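Local atomic coordinates of beta-ketoacyl-[acyl-carrier-protein] synthase III (Pseudomonas aeruginosa, PDB entry 2X3E), a protein that probably catalyses the first condensation of fatty acid synthesis, joining acetyl-CoA and malonyl-ACP into 3-oxobutanoyl-ACP with release of carbon dioxide. Residues A[140-145]-A[280-285]; A[178-183]-A[317-322]; A[247-252]-A[269-274]; A[89-94]-A[103-108]. The protein carries 1 engineered substitution. All blocks are in the same frame, centred on the assembly; numbering follows the deposited sequence. Where two conformers were deposited one is given.

Interaction 1: A[140-145]-A[280-285]; sequences DTFSHT and NTVAAS
Asp140, at the end of strand 133-140, and Ala283, in a short 3-10 turn ahead of helix 285-295, bring their CA atoms to 5.9 Å, the shortest CA-CA distance between the two segments. Asp140 turns its carboxylate onto that turn: Ala283 N donates to Asp140 OD2 over 3.1 Å, meeting the anti lone pair, the one away from OD1. OD1 bonds to Thr82, Thr80 and Ser81, so both oxygens of the buried carboxylate are gripped. Val282 divides its methyls between the carboxylate and the Phe142 ring. Val282 CG1, anti to the backbone N (chi1 -168°), comes within 3.2 Å of Asp140 OD2, while Val282 CG2 sits almost exactly over the centre of the Phe142 ring in a CH-pi contact, 3.5 Å from the centroid and 6° off the normal. Phe142 also packs on Cys87 of the second subunit. Just upstream, Asn280 OD1 accepts from Val282 N at 2.9 Å, closing an Asx turn, while ND2 bonds to Ala252 O; together they hold the amide of this predicted catalytic residue. The Val282 side chain lies about 4 Å from that of Ala112, engineered at a predicted active-site position, consistent with a place in the active-site wall of this thiolase-like enzyme.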
loop_
_atom_site.group_PDB
_atom_site.type_symbol
_atom_site.label_atom_id
_atom_site.label_comp_id
_atom_site.label_asym_id
_atom_site.label_seq_id
_atom_site.Cartn_x
_atom_site.Cartn_y
_atom_site.Cartn_z
ATOM N N ASP A 140 12.615 -4.229 -2.558
ATOM C CA ASP A 140 13.093 -2.862 -2.500
ATOM C C ASP A 140 14.413 -2.722 -3.254
ATOM O O ASP A 140 15.235 -3.646 -3.273
ATOM C CB ASP A 140 13.230 -2.394 -1.041
ATOM C CG ASP A 140 11.980 -1.677 -0.526
ATOM O OD1 ASP A 140 11.503 -0.749 -1.203
ATOM O OD2 ASP A 140 11.482 -2.025 0.571
ATOM N N THR A 141 14.582 -1.569 -3.892
ATOM C CA THR A 141 15.802 -1.215 -4.605
ATOM C C THR A 141 16.351 0.096 -4.032
ATOM O O THR A 141 16.523 1.100 -4.746
ATOM C CB THR A 141 15.553 -1.076 -6.115
ATOM O OG1 THR A 141 14.408 -0.243 -6.337
ATOM C CG2 THR A 141 15.323 -2.448 -6.753
ATOM N N PHE A 142 16.633 0.070 -2.734
ATOM C CA PHE A 142 17.131 1.247 -2.021
ATOM C C PHE A 142 18.404 1.847 -2.601
ATOM O O PHE A 142 18.624 3.044 -2.447
ATOM C CB PHE A 142 17.343 0.944 -0.530
ATOM C CG PHE A 142 16.212 1.397 0.346
ATOM C CD1 PHE A 142 14.902 1.074 0.032
ATOM C CD2 PHE A 142 16.456 2.149 1.492
ATOM C CE1 PHE A 142 13.855 1.488 0.840
ATOM C CE2 PHE A 142 15.413 2.566 2.301
ATOM C CZ PHE A 142 14.108 2.231 1.973
ATOM N N SER A 143 19.238 1.044 -3.259
ATOM C CA SER A 143 20.471 1.580 -3.862
ATOM C C SER A 143 20.189 2.746 -4.811
ATOM O O SER A 143 21.006 3.657 -4.925
ATOM C CB SER A 143 21.273 0.499 -4.594
ATOM O OG SER A 143 20.700 0.188 -5.852
ATOM N N HIS A 144 19.035 2.733 -5.480
ATOM C CA HIS A 144 18.667 3.847 -6.366
ATOM C C HIS A 144 18.470 5.149 -5.597
ATOM O O HIS A 144 18.561 6.225 -6.180
ATOM C CB HIS A 144 17.386 3.547 -7.152
ATOM C CG HIS A 144 17.527 2.430 -8.134
ATOM N ND1 HIS A 144 16.536 1.495 -8.339
ATOM C CD2 HIS A 144 18.538 2.095 -8.969
ATOM C CE1 HIS A 144 16.930 0.632 -9.257
ATOM N NE2 HIS A 144 18.143 0.972 -9.655
ATOM N N THR A 145 18.211 5.040 -4.294
ATOM C CA THR A 145 17.813 6.169 -3.455
ATOM C C THR A 145 18.926 6.669 -2.527
ATOM O O THR A 145 18.716 7.605 -1.757
ATOM C CB THR A 145 16.591 5.782 -2.581
ATOM O OG1 THR A 145 17.013 4.936 -1.501
ATOM C CG2 THR A 145 15.536 5.046 -3.410
ATOM N N ASN A 280 21.259 -4.996 3.766
ATOM C CA ASN A 280 19.922 -4.662 4.241
ATOM C C ASN A 280 19.064 -4.340 3.027
ATOM O O ASN A 280 19.276 -3.322 2.373
ATOM C CB ASN A 280 20.008 -3.461 5.194
ATOM C CG ASN A 280 18.651 -2.999 5.707
ATOM O OD1 ASN A 280 17.622 -3.232 5.084
ATOM N ND2 ASN A 280 18.658 -2.307 6.844
ATOM N N THR A 281 18.117 -5.224 2.719
ATOM C CA THR A 281 17.272 -5.093 1.531
ATOM C C THR A 281 15.839 -4.644 1.867
ATOM O O THR A 281 14.929 -4.787 1.042
ATOM C CB THR A 281 17.235 -6.418 0.745
ATOM O OG1 THR A 281 16.718 -7.462 1.577
ATOM C CG2 THR A 281 18.632 -6.804 0.264
ATOM N N VAL A 282 15.649 -4.086 3.068
ATOM C CA VAL A 282 14.368 -3.470 3.470
ATOM C C VAL A 282 13.210 -4.478 3.366
ATOM O O VAL A 282 13.281 -5.524 4.008
ATOM C CB VAL A 282 14.115 -2.133 2.711
ATOM C CG1 VAL A 282 12.961 -1.355 3.338
ATOM C CG2 VAL A 282 15.361 -1.273 2.731
ATOM N N ALA A 283 12.174 -4.228 2.565
ATOM C CA ALA A 283 11.010 -5.129 2.557
ATOM C C ALA A 283 11.362 -6.565 2.122
ATOM O O ALA A 283 10.693 -7.514 2.523
ATOM C CB ALA A 283 9.857 -4.547 1.695
ATOM N N ALA A 284 12.426 -6.719 1.335
ATOM C CA ALA A 284 12.886 -8.040 0.883
ATOM C C ALA A 284 13.652 -8.855 1.940
ATOM O O ALA A 284 13.899 -10.050 1.736
ATOM C CB ALA A 284 13.755 -7.888 -0.365
ATOM N N SER A 285 14.026 -8.233 3.060
ATOM C CA SER A 285 15.030 -8.828 3.955
ATOM C C SER A 285 14.587 -10.150 4.577
ATOM O O SER A 285 15.356 -11.119 4.600
ATOM C CB SER A 285 15.447 -7.834 5.046
ATOM O OG SER A 285 14.401 -7.588 5.970
#

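Interaction 2: A[178-183]-A[317-322]; sequences LAFDLG and GSVALR
Phe180 and Val319 come together through different torsions: Phe180 places CG beside its own backbone N (chi1 -77°), and Val319 holds CG1 anti to its N (chi1 -169°), so the two side chains run side by side on one face of the sheet. Val319 CG1 lies over the face of the Phe180 ring, displaced toward its rim, 3.9 Å from the centroid in a CH-pi contact. Val319 was modelled in two conformers, so the fine geometry here is doubtful. The strands beneath are antiparallel, their short axes 4.5 Å apart and 177° from one another. Phe180 with Val319 and Leu182 with Gly317 are non-hydrogen-bonded pairs; Asp181 with Ser318 is a hydrogen-bonded one, in which Asp181 N reaches Ser318 O at 2.8 Å. Toward the other end, Ala320 N donates to Ala179 O over 3.1 Å and Leu178 N to Ala320 O over 2.8 Å. Ala179 O also receives a CA-H...O contact from Val319 CA at 3.3 Å. On the face away from Phe180, Asp181 and Ser318 turn toward helix 215-237, where the Asp181 carboxylate makes salt bridges to Arg232 and Arg236 and both side chains bond to Ser229. The Phe180 face is covered by helix 114-127, on which Leu182 and Val319 both pack against Val116; Phe180 touches Leu130 and Leu182 touches Leu104, both of the second subunit. An antiparallel pair with helices over both faces, here at the edge of a four-stranded mixed sheet, belongs to the layered alpha-beta architecture of the thiolase fold.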
loop_
_atom_site.group_PDB
_atom_site.type_symbol
_atom_site.label_atom_id
_atom_site.label_comp_id
_atom_site.label_asym_id
_atom_site.label_seq_id
_atom_site.Cartn_x
_atom_site.Cartn_y
_atom_site.Cartn_z
ATOM N N LEU A 178 -0.305 -17.651 12.561
ATOM C CA LEU A 178 -0.960 -17.944 13.849
ATOM C C LEU A 178 -1.372 -16.739 14.704
ATOM O O LEU A 178 -2.421 -16.765 15.372
ATOM C CB LEU A 178 -0.053 -18.844 14.691
ATOM C CG LEU A 178 0.195 -20.242 14.124
ATOM C CD1 LEU A 178 1.161 -20.997 15.023
ATOM C CD2 LEU A 178 -1.123 -20.998 13.965
ATOM N N ALA A 179 -0.528 -15.719 14.729
ATOM C CA ALA A 179 -0.763 -14.535 15.544
ATOM C C ALA A 179 0.059 -13.393 14.981
ATOM O O ALA A 179 1.140 -13.628 14.458
ATOM C CB ALA A 179 -0.371 -14.799 16.984
ATOM N N PHE A 180 -0.464 -12.170 15.078
ATOM C CA PHE A 180 0.241 -10.975 14.635
ATOM C C PHE A 180 0.427 -9.979 15.771
ATOM O O PHE A 180 -0.371 -9.923 16.714
ATOM C CB PHE A 180 -0.538 -10.260 13.528
ATOM C CG PHE A 180 -0.422 -10.892 12.182
ATOM C CD1 PHE A 180 0.541 -10.465 11.284
ATOM C CD2 PHE A 180 -1.303 -11.883 11.792
ATOM C CE1 PHE A 180 0.629 -11.032 10.019
ATOM C CE2 PHE A 180 -1.213 -12.456 10.533
ATOM C CZ PHE A 180 -0.250 -12.028 9.653
ATOM N N ASP A 181 1.506 -9.208 15.669
ATOM C CA ASP A 181 1.681 -7.964 16.405
ATOM C C ASP A 181 1.998 -6.909 15.363
ATOM O O ASP A 181 2.896 -7.110 14.555
ATOM C CB ASP A 181 2.847 -8.050 17.389
ATOM C CG ASP A 181 3.075 -6.743 18.127
ATOM O OD1 ASP A 181 2.189 -6.337 18.916
ATOM O OD2 ASP A 181 4.130 -6.113 17.918
ATOM N N LEU A 182 1.256 -5.802 15.363
ATOM C CA LEU A 182 1.460 -4.738 14.379
ATOM C C LEU A 182 1.267 -3.373 15.027
ATOM O O LEU A 182 0.287 -3.159 15.749
ATOM C CB LEU A 182 0.470 -4.870 13.224
ATOM C CG LEU A 182 0.482 -6.158 12.398
ATOM C CD1 LEU A 182 -0.844 -6.329 11.667
ATOM C CD2 LEU A 182 1.653 -6.158 11.418
ATOM N N GLY A 183 2.195 -2.458 14.761
ATOM C CA GLY A 183 2.120 -1.118 15.317
ATOM C C GLY A 183 2.887 -0.078 14.531
ATOM O O GLY A 183 3.488 -0.359 13.479
ATOM N N GLY A 317 6.371 -4.942 13.705
ATOM C CA GLY A 317 5.423 -6.037 13.847
ATOM C C GLY A 317 6.077 -7.395 13.784
ATOM O O GLY A 317 7.230 -7.522 13.359
ATOM N N SER A 318 5.342 -8.407 14.227
ATOM C CA SER A 318 5.807 -9.780 14.138
ATOM C C SER A 318 4.644 -10.711 13.811
ATOM O O SER A 318 3.478 -10.364 14.010
ATOM C CB SER A 318 6.458 -10.219 15.451
ATOM O OG SER A 318 7.442 -9.295 15.871
ATOM N N VAL A 319 4.993 -11.888 13.298
ATOM C CA VAL A 319 4.034 -12.941 12.957
ATOM C C VAL A 319 4.606 -14.281 13.393
ATOM O O VAL A 319 5.786 -14.544 13.158
ATOM C CB VAL A 319 3.802 -13.024 11.438
ATOM C CG1 VAL A 319 2.605 -13.927 11.132
ATOM C CG2 VAL A 319 3.604 -11.641 10.842
ATOM N N ALA A 320 3.781 -15.119 14.018
ATOM C CA ALA A 320 4.183 -16.471 14.400
ATOM C C ALA A 320 3.570 -17.469 13.428
ATOM O O ALA A 320 2.427 -17.306 13.015
ATOM C CB ALA A 320 3.721 -16.787 15.816
ATOM N N LEU A 321 4.336 -18.496 13.077
ATOM C CA LEU A 321 3.838 -19.618 12.287
ATOM C C LEU A 321 4.720 -20.836 12.534
ATOM O O LEU A 321 5.840 -20.702 13.021
ATOM C CB LEU A 321 3.829 -19.272 10.791
ATOM C CG LEU A 321 5.178 -19.144 10.063
ATOM C CD1 LEU A 321 4.974 -19.158 8.540
ATOM C CD2 LEU A 321 5.941 -17.880 10.494
ATOM N N ARG A 322 4.212 -22.021 12.219
ATOM C CA ARG A 322 5.065 -23.201 12.139
ATOM C C ARG A 322 5.477 -23.352 10.686
ATOM O O ARG A 322 4.647 -23.219 9.789
ATOM C CB ARG A 322 4.348 -24.447 12.653
ATOM C CG ARG A 322 4.102 -24.415 14.167
ATOM C CD ARG A 322 3.460 -25.699 14.671
ATOM N NE ARG A 322 2.224 -25.994 13.945
ATOM C CZ ARG A 322 1.965 -27.120 13.274
ATOM N NH1 ARG A 322 2.839 -28.131 13.233
ATOM N NH2 ARG A 322 0.800 -27.250 12.650
#

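Interaction 3: A[247-252]-A[269-274]; sequences LVPHQA and ERVVSN
Gln251 reaches across to 269-274 with CG beside its backbone N (chi1 -51°) and the chain bent at chi2 (-80°), which carries its amide against Val272 O, the Ser273 hydroxyl and Asn274 N. Both ends of that amide are doubly used. Gln251 OE1 accepts from Ser273 OG at 3.1 Å, on a lone pair in the carbonyl plane, and from Asn274 N at 3.1 Å, which comes from well above that plane. Gln251 NE2 gives one bond to Val272 O at 3.1 Å and one back to Pro249 O at 2.9 Å, the latter lying in the amide plane. Ser273 keeps OG anti to its backbone N, which directs the hydroxyl to OE1. Upstream the chains run alongside each other, their directions 24° apart: Leu247 N donates to Arg270 O, and Val272 N returns a bond to Leu247 O at 2.9 Å, making a single bridge. Val248 CG2 meets Val272 CG2 at 3.8 Å where the two side chains slant across one another, and Pro249 CD lies against Val271 CG1 at 3.7 Å. Helix 254-264 packs on this patch through Leu257, which touches Pro249, Gln251 and Ser273. With four bonds on its amide, Gln251 is fixed in rotation right after His250, a predicted active-site residue, and this probably helps hold the start of the predicted ACP-binding region in place.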
loop_
_atom_site.group_PDB
_atom_site.type_symbol
_atom_site.label_atom_id
_atom_site.label_comp_id
_atom_site.label_asym_id
_atom_site.label_seq_id
_atom_site.Cartn_x
_atom_site.Cartn_y
_atom_site.Cartn_z
ATOM N N LEU A 247 14.032 -17.574 14.409
ATOM C CA LEU A 247 13.708 -16.160 14.436
ATOM C C LEU A 247 14.268 -15.534 13.162
ATOM O O LEU A 247 15.476 -15.617 12.905
ATOM C CB LEU A 247 14.328 -15.488 15.657
ATOM C CG LEU A 247 13.994 -14.002 15.843
ATOM C CD1 LEU A 247 12.492 -13.773 15.930
ATOM C CD2 LEU A 247 14.708 -13.469 17.089
ATOM N N VAL A 248 13.391 -14.934 12.367
ATOM C CA VAL A 248 13.775 -14.316 11.100
ATOM C C VAL A 248 13.446 -12.825 11.153
ATOM O O VAL A 248 12.343 -12.405 10.806
ATOM C CB VAL A 248 13.069 -14.958 9.895
ATOM C CG1 VAL A 248 13.727 -14.485 8.608
ATOM C CG2 VAL A 248 13.122 -16.468 9.987
ATOM N N PRO A 249 14.398 -12.018 11.630
ATOM C CA PRO A 249 14.185 -10.584 11.718
ATOM C C PRO A 249 14.512 -9.845 10.419
ATOM O O PRO A 249 15.261 -10.344 9.568
ATOM C CB PRO A 249 15.164 -10.169 12.812
ATOM C CG PRO A 249 16.239 -11.142 12.722
ATOM C CD PRO A 249 15.628 -12.432 12.323
ATOM N N HIS A 250 13.956 -8.650 10.284
ATOM C CA HIS A 250 14.442 -7.710 9.300
ATOM C C HIS A 250 15.941 -7.551 9.527
ATOM O O HIS A 250 16.391 -7.320 10.654
ATOM C CB HIS A 250 13.715 -6.364 9.435
ATOM C CG HIS A 250 14.435 -5.221 8.792
ATOM N ND1 HIS A 250 14.867 -5.261 7.485
ATOM C CD2 HIS A 250 14.801 -4.010 9.275
ATOM C CE1 HIS A 250 15.475 -4.125 7.192
ATOM N NE2 HIS A 250 15.446 -3.347 8.259
ATOM N N GLN A 251 16.709 -7.683 8.453
ATOM C CA GLN A 251 18.162 -7.685 8.526
ATOM C C GLN A 251 18.680 -6.241 8.586
ATOM O O GLN A 251 19.276 -5.733 7.633
ATOM C CB GLN A 251 18.745 -8.448 7.328
ATOM C CG GLN A 251 18.136 -9.859 7.120
ATOM C CD GLN A 251 18.708 -10.913 8.045
ATOM O OE1 GLN A 251 19.897 -11.218 7.977
ATOM N NE2 GLN A 251 17.859 -11.491 8.906
ATOM N N ALA A 252 18.460 -5.597 9.731
ATOM C CA ALA A 252 18.691 -4.156 9.881
ATOM C C ALA A 252 20.179 -3.814 9.878
ATOM O O ALA A 252 20.604 -2.856 9.227
ATOM C CB ALA A 252 18.029 -3.648 11.153
ATOM N N GLU A 269 22.362 -18.564 17.262
ATOM C CA GLU A 269 22.353 -19.494 16.129
ATOM C C GLU A 269 20.949 -19.733 15.558
ATOM O O GLU A 269 20.817 -20.132 14.401
ATOM C CB GLU A 269 22.988 -20.836 16.522
ATOM C CG GLU A 269 22.135 -21.663 17.479
ATOM C CD GLU A 269 22.905 -22.741 18.203
ATOM O OE1 GLU A 269 24.012 -23.115 17.749
ATOM O OE2 GLU A 269 22.388 -23.226 19.229
ATOM N N ARG A 270 19.917 -19.495 16.364
ATOM C CA ARG A 270 18.533 -19.634 15.915
ATOM C C ARG A 270 18.038 -18.443 15.093
ATOM O O ARG A 270 16.963 -18.512 14.495
ATOM C CB ARG A 270 17.605 -19.845 17.105
ATOM C CG ARG A 270 17.919 -21.095 17.878
ATOM C CD ARG A 270 16.845 -21.401 18.880
ATOM N NE ARG A 270 17.282 -22.399 19.851
ATOM C CZ ARG A 270 16.532 -22.854 20.853
ATOM N NH1 ARG A 270 15.290 -22.412 21.020
ATOM N NH2 ARG A 270 17.026 -23.758 21.688
ATOM N N VAL A 271 18.801 -17.353 15.069
ATOM C CA VAL A 271 18.463 -16.212 14.224
ATOM C C VAL A 271 18.931 -16.504 12.798
ATOM O O VAL A 271 20.116 -16.776 12.570
ATOM C CB VAL A 271 19.104 -14.905 14.736
ATOM C CG1 VAL A 271 18.734 -13.735 13.825
ATOM C CG2 VAL A 271 18.659 -14.636 16.173
ATOM N N VAL A 272 17.999 -16.467 11.852
ATOM C CA VAL A 272 18.306 -16.698 10.440
ATOM C C VAL A 272 18.837 -15.395 9.855
ATOM O O VAL A 272 18.150 -14.372 9.899
ATOM C CB VAL A 272 17.061 -17.149 9.643
ATOM C CG1 VAL A 272 17.421 -17.423 8.173
ATOM C CG2 VAL A 272 16.437 -18.378 10.280
ATOM N N SER A 273 20.056 -15.430 9.319
ATOM C CA SER A 273 20.721 -14.217 8.846
ATOM C C SER A 273 21.617 -14.441 7.626
ATOM O O SER A 273 22.458 -15.344 7.614
ATOM C CB SER A 273 21.558 -13.616 9.971
ATOM O OG SER A 273 22.292 -12.490 9.511
ATOM N N ASN A 274 21.430 -13.597 6.613
ATOM C CA ASN A 274 22.324 -13.537 5.457
ATOM C C ASN A 274 22.775 -12.109 5.153
ATOM O O ASN A 274 23.208 -11.814 4.041
ATOM C CB ASN A 274 21.647 -14.149 4.224
ATOM C CG ASN A 274 20.393 -13.398 3.804
ATOM O OD1 ASN A 274 19.756 -12.726 4.610
ATOM N ND2 ASN A 274 20.032 -13.520 2.534
#

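Interaction 4: A[89-94]-A[103-108]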
loop_
_atom_site.group_PDB
_atom_site.type_symbol
_atom_site.label_atom_id
_atom_site.label_comp_id
_atom_site.label_asym_id
_atom_site.label_seq_id
_atom_site.Cartn_x
_atom_site.Cartn_y
_atom_site.Cartn_z
ATOM N N ALA A 89 0.707 1.906 -8.893
ATOM C CA ALA A 89 1.451 0.886 -8.177
ATOM C C ALA A 89 2.227 -0.007 -9.158
ATOM O O ALA A 89 1.950 -0.038 -10.364
ATOM C CB ALA A 89 0.497 0.047 -7.324
ATOM N N THR A 90 3.210 -0.726 -8.632
ATOM C CA THR A 90 4.014 -1.659 -9.424
ATOM C C THR A 90 3.350 -3.035 -9.541
ATOM O O THR A 90 3.546 -3.740 -10.531
ATOM C CB THR A 90 5.421 -1.784 -8.805
ATOM O OG1 THR A 90 6.036 -0.490 -8.804
ATOM C CG2 THR A 90 6.303 -2.762 -9.596
ATOM N N ALA A 91 2.545 -3.393 -8.539
ATOM C CA ALA A 91 1.934 -4.723 -8.452
ATOM C C ALA A 91 1.103 -5.117 -9.678
ATOM O O ALA A 91 1.227 -6.243 -10.160
ATOM C CB ALA A 91 1.101 -4.843 -7.179
ATOM N N PRO A 92 0.265 -4.200 -10.197
ATOM C CA PRO A 92 -0.497 -4.617 -11.387
ATOM C C PRO A 92 0.401 -5.054 -12.552
ATOM O O PRO A 92 0.133 -6.092 -13.167
ATOM C CB PRO A 92 -1.312 -3.378 -11.736
ATOM C CG PRO A 92 -1.479 -2.662 -10.428
ATOM C CD PRO A 92 -0.188 -2.895 -9.687
ATOM N N ARG A 93 1.452 -4.280 -12.842
ATOM C CA ARG A 93 2.377 -4.629 -13.925
ATOM C C ARG A 93 3.034 -5.983 -13.663
ATOM O O ARG A 93 3.135 -6.812 -14.566
ATOM C CB ARG A 93 3.452 -3.554 -14.131
ATOM C CG ARG A 93 4.341 -3.810 -15.362
ATOM C CD ARG A 93 5.398 -2.731 -15.570
ATOM N NE ARG A 93 6.182 -2.991 -16.776
ATOM C CZ ARG A 93 7.102 -2.168 -17.274
ATOM N NH1 ARG A 93 7.371 -1.020 -16.671
ATOM N NH2 ARG A 93 7.756 -2.495 -18.381
ATOM N N VAL A 94 3.471 -6.208 -12.430
ATOM C CA VAL A 94 4.091 -7.472 -12.066
ATOM C C VAL A 94 3.101 -8.635 -12.249
ATOM O O VAL A 94 3.441 -9.650 -12.857
ATOM C CB VAL A 94 4.633 -7.435 -10.623
ATOM C CG1 VAL A 94 5.115 -8.814 -10.193
ATOM C CG2 VAL A 94 5.766 -6.399 -10.520
ATOM N N ALA A 103 -5.896 -10.211 -11.716
ATOM C CA ALA A 103 -5.686 -10.376 -10.283
ATOM C C ALA A 103 -5.844 -9.056 -9.535
ATOM O O ALA A 103 -5.518 -7.976 -10.060
ATOM C CB ALA A 103 -4.299 -10.964 -10.011
ATOM N N LEU A 104 -6.369 -9.166 -8.318
ATOM C CA LEU A 104 -6.326 -8.100 -7.323
ATOM C C LEU A 104 -4.848 -7.734 -7.151
ATOM O O LEU A 104 -4.040 -8.612 -6.899
ATOM C CB LEU A 104 -6.925 -8.660 -6.027
ATOM C CG LEU A 104 -6.999 -7.963 -4.678
ATOM C CD1 LEU A 104 -7.857 -8.847 -3.760
ATOM C CD2 LEU A 104 -5.637 -7.715 -4.077
ATOM N N ALA A 105 -4.483 -6.463 -7.312
ATOM C CA ALA A 105 -3.066 -6.090 -7.224
ATOM C C ALA A 105 -2.869 -4.687 -6.672
ATOM O O ALA A 105 -3.498 -3.746 -7.147
ATOM C CB ALA A 105 -2.406 -6.210 -8.602
ATOM N N PHE A 106 -2.004 -4.564 -5.667
ATOM C CA PHE A 106 -1.658 -3.261 -5.095
ATOM C C PHE A 106 -0.319 -3.292 -4.366
ATOM O O PHE A 106 0.183 -4.367 -4.044
ATOM C CB PHE A 106 -2.780 -2.765 -4.154
ATOM C CG PHE A 106 -2.975 -3.603 -2.898
ATOM C CD1 PHE A 106 -2.270 -3.314 -1.730
ATOM C CD2 PHE A 106 -3.900 -4.647 -2.872
ATOM C CE1 PHE A 106 -2.462 -4.062 -0.568
ATOM C CE2 PHE A 106 -4.108 -5.396 -1.721
ATOM C CZ PHE A 106 -3.383 -5.110 -0.562
ATOM N N ASP A 107 0.253 -2.108 -4.126
ATOM C CA ASP A 107 1.494 -1.957 -3.352
ATOM C C ASP A 107 1.169 -1.506 -1.925
ATOM O O ASP A 107 0.245 -0.710 -1.717
ATOM C CB ASP A 107 2.441 -0.923 -3.985
ATOM C CG ASP A 107 2.966 -1.330 -5.361
ATOM O OD1 ASP A 107 2.601 -2.408 -5.886
ATOM O OD2 ASP A 107 3.756 -0.538 -5.942
ATOM N N LEU A 108 1.943 -2.006 -0.955
ATOM C CA LEU A 108 1.788 -1.666 0.459
ATOM C C LEU A 108 3.067 -0.994 0.931
ATOM O O LEU A 108 4.159 -1.488 0.659
ATOM C CB LEU A 108 1.504 -2.930 1.280
ATOM C CG LEU A 108 1.209 -2.752 2.776
ATOM C CD1 LEU A 108 0.264 -3.854 3.265
ATOM C CD2 LEU A 108 2.490 -2.718 3.627
#
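Ala105, Phe106 and Asp107 of strand 104-109 meet the start of helix 91-97 in turn. Ala105 comes first, its CB pressed on the first turn of the helix: Pro92 N lies 3.7 Å from Ala105 CB, and Ala91 CB is 4.0 Å from the same methyl. Phe106 turns its ring to the other side of the strand, toward Ser121 and Leu125 of helix 114-127, and touches the helix start through its backbone, with Phe106 O 3.3 Å from Ala91 CB. Asp107 then makes the polar contact. With CG beside its own backbone N (chi1 -65°), it presents both carboxylate oxygens to consecutive amides. Thr90 N donates almost straight (177°) to Asp107 OD2 at 2.8 Å, on the syn side but 32° out of the carboxylate plane; Ala91 N meets the syn lone pair of Asp107 OD1, also at 2.8 Å. Ala89 CB lies over one face of the carboxylate, 3.4 Å from Asp107 CG. At its backbone Asp107 also pairs with a strand of the second subunit, continuing the sheet across the interface. The two amides satisfy the buried carboxylate and hold its rotation, and the helix start would probably favour its charged form.

From the N terminus, interaction 4 closes first, a short loop within the beta-alpha-beta unit of strand 75-79, helix 91-97 and strand 104-109, next to the second subunit. Interaction 1 then opens at 140-145 and interaction 2 at 178-183. They cross: 280-285 completes the first before 317-322 completes the second, and each ties the middle of the chain to its C-terminal part. Interaction 3, 247-252 with 269-274, is nested inside both loops and shares the four-stranded sheet with interaction 2. Interactions 1 and 3 touch directly, Ser285 OG lying 2.8 Å from His250 ND1, which joins them at the predicted active site.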